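Local structure of BlEst2 (Bacillus licheniformis, 6WPX) at residues Y289-G294 and N464-R469. The protein is a lipase/esterase that probably hydrolyses ester bonds and whose C-terminal domain has autoinhibitory effects. Numbering follows the deposited sequence.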
# COMPACT_ATOMS: atom_id res chain seq x y z
N TYR A 289 -11.83 0.70 -11.29
CA TYR A 289 -12.52 0.47 -10.04
C TYR A 289 -12.80 -0.98 -9.83
O TYR A 289 -13.09 -1.70 -10.80
CB TYR A 289 -13.83 1.26 -10.01
CG TYR A 289 -13.63 2.75 -10.22
CD1 TYR A 289 -13.28 3.58 -9.15
CD2 TYR A 289 -13.71 3.32 -11.49
CE1 TYR A 289 -13.09 4.95 -9.34
CE2 TYR A 289 -13.46 4.67 -11.69
CZ TYR A 289 -13.19 5.49 -10.61
OH TYR A 289 -12.99 6.84 -10.81
N PRO A 290 -12.75 -1.44 -8.56
CA PRO A 290 -13.07 -2.85 -8.30
C PRO A 290 -14.55 -2.99 -7.92
O PRO A 290 -15.27 -2.01 -7.82
CB PRO A 290 -12.19 -3.16 -7.09
CG PRO A 290 -12.23 -1.87 -6.28
CD PRO A 290 -12.40 -0.73 -7.30
N PHE A 291 -14.95 -4.21 -7.62
CA PHE A 291 -16.20 -4.57 -6.97
C PHE A 291 -15.72 -5.33 -5.76
O PHE A 291 -14.86 -6.22 -5.88
CB PHE A 291 -17.13 -5.45 -7.83
CG PHE A 291 -18.32 -5.92 -7.02
CD1 PHE A 291 -19.35 -5.04 -6.70
CD2 PHE A 291 -18.40 -7.22 -6.55
CE1 PHE A 291 -20.46 -5.47 -5.97
CE2 PHE A 291 -19.51 -7.66 -5.82
CZ PHE A 291 -20.53 -6.78 -5.53
N ILE A 292 -16.24 -4.96 -4.58
CA ILE A 292 -15.77 -5.54 -3.32
C ILE A 292 -16.88 -5.94 -2.39
O ILE A 292 -17.82 -5.18 -2.18
CB ILE A 292 -14.81 -4.53 -2.58
CG1 ILE A 292 -13.64 -4.06 -3.45
CG2 ILE A 292 -14.29 -5.08 -1.23
CD1 ILE A 292 -12.91 -2.85 -2.89
N ARG A 293 -16.71 -7.11 -1.75
CA ARG A 293 -17.56 -7.62 -0.67
C ARG A 293 -16.67 -8.22 0.41
O ARG A 293 -15.51 -8.49 0.18
CB ARG A 293 -18.63 -8.61 -1.17
CG ARG A 293 -19.75 -7.97 -2.00
CD ARG A 293 -20.65 -7.06 -1.16
NE ARG A 293 -21.75 -6.45 -1.93
CZ ARG A 293 -21.67 -5.27 -2.54
NH1 ARG A 293 -20.53 -4.59 -2.55
NH2 ARG A 293 -22.72 -4.78 -3.20
N GLY A 294 -17.22 -8.38 1.59
CA GLY A 294 -16.53 -8.97 2.72
C GLY A 294 -17.52 -9.53 3.70
O GLY A 294 -18.72 -9.25 3.62
N ASN A 464 -21.56 -2.94 -11.49
CA ASN A 464 -21.33 -2.76 -10.04
C ASN A 464 -19.85 -2.37 -9.82
O ASN A 464 -19.01 -3.00 -10.41
CB ASN A 464 -21.86 -3.92 -9.18
CG ASN A 464 -21.43 -5.30 -9.61
OD1 ASN A 464 -22.12 -6.27 -9.38
ND2 ASN A 464 -20.27 -5.40 -10.22
N ARG A 465 -19.60 -1.36 -9.01
CA ARG A 465 -18.24 -0.97 -8.59
C ARG A 465 -18.31 -0.51 -7.14
O ARG A 465 -19.36 -0.09 -6.71
CB ARG A 465 -17.58 0.11 -9.45
CG ARG A 465 -17.35 -0.28 -10.90
CD ARG A 465 -16.34 -1.36 -11.14
NE ARG A 465 -15.87 -1.40 -12.50
CZ ARG A 465 -16.48 -1.99 -13.51
NH1 ARG A 465 -17.62 -2.63 -13.31
NH2 ARG A 465 -15.95 -1.96 -14.71
N THR A 466 -17.18 -0.58 -6.47
CA THR A 466 -17.02 -0.18 -5.08
C THR A 466 -15.85 0.78 -5.01
O THR A 466 -14.73 0.42 -5.37
CB THR A 466 -16.77 -1.39 -4.18
OG1 THR A 466 -17.66 -2.45 -4.51
CG2 THR A 466 -16.90 -1.03 -2.72
N ILE A 467 -16.12 2.01 -4.56
CA ILE A 467 -15.10 3.04 -4.43
C ILE A 467 -14.76 3.17 -2.97
O ILE A 467 -15.66 3.26 -2.14
CB ILE A 467 -15.59 4.40 -5.02
CG1 ILE A 467 -15.95 4.21 -6.53
CG2 ILE A 467 -14.54 5.54 -4.81
CD1 ILE A 467 -16.57 5.39 -7.20
N ILE A 468 -13.46 3.15 -2.65
CA ILE A 468 -12.97 3.34 -1.29
C ILE A 468 -12.22 4.68 -1.21
O ILE A 468 -11.29 4.92 -1.98
CB ILE A 468 -12.09 2.16 -0.81
CG1 ILE A 468 -12.96 0.89 -0.65
CG2 ILE A 468 -11.32 2.52 0.50
CD1 ILE A 468 -12.20 -0.32 -0.46
N ARG A 469 -12.64 5.53 -0.28
CA ARG A 469 -12.00 6.82 -0.03
C ARG A 469 -11.42 6.81 1.38
O ARG A 469 -12.05 6.33 2.33
CB ARG A 469 -13.01 7.97 -0.16
CG ARG A 469 -13.58 8.12 -1.57
CD ARG A 469 -14.65 9.19 -1.61
NE ARG A 469 -14.09 10.53 -1.40
CZ ARG A 469 -14.82 11.63 -1.22
NH1 ARG A 469 -16.15 11.56 -1.20
NH2 ARG A 469 -14.23 12.80 -1.05
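T466 of strand 464-469 grips strand 290-294 through two hydrogen bonds, one to each neighbour of F291. Its backbone N donates to P290 O over 2.7 Å, nearly straight, and its OG1 accepts from I292 N at 2.9 Å. OG1 also bonds D452, which forms a salt bridge with R293, so the hydroxyl ties together two strands of its own sheet and the one across. F291 crosses N464 obliquely, so that the amide stacks on the phenyl ring with the planes 22° apart; N464 CG lies 3.6 Å from F291 CD1. At the far end of the ring, F291 CZ sits over the centre of the R293 guanidinium, 3.5 Å above its plane, while N464 OD1 accepts from A306 N.

R465 runs along the backbone of Y289 and P290. Its CB and CG pack on Y289 CB, and its CB and CD each lie 3.5 Å from P290 O. R465 CD and NE both come within 3.3 Å of Y289 O. The chain bends at chi2 (-67°), and the guanidinium turns back: N464 O accepts from NH1 and lies in the guanidinium plane, though NH1 stands above the plane of that carbonyl. NH2 forms a salt bridge with E308, and the group makes a cation-pi contact with F385. A leucine in its place would probably leave the E308 carboxylate without its cationic mate and N464 O without this donor. Farther along, I467 CG1 meets Y289 CD1 obliquely at 3.8 Å, and I292 CD1 touches I468 CD1.

The two segments cross at 81°, too steeply for regular strand pairing. Strand 290-297 edges one antiparallel sheet and pairs there with strand 377-386; strand 462-473 belongs to another. An edge strand of one sheet thus crosses a strand of the other at a steep angle, a sheet-to-sheet junction in the beta-rich C-terminal part, pinned by a threonine.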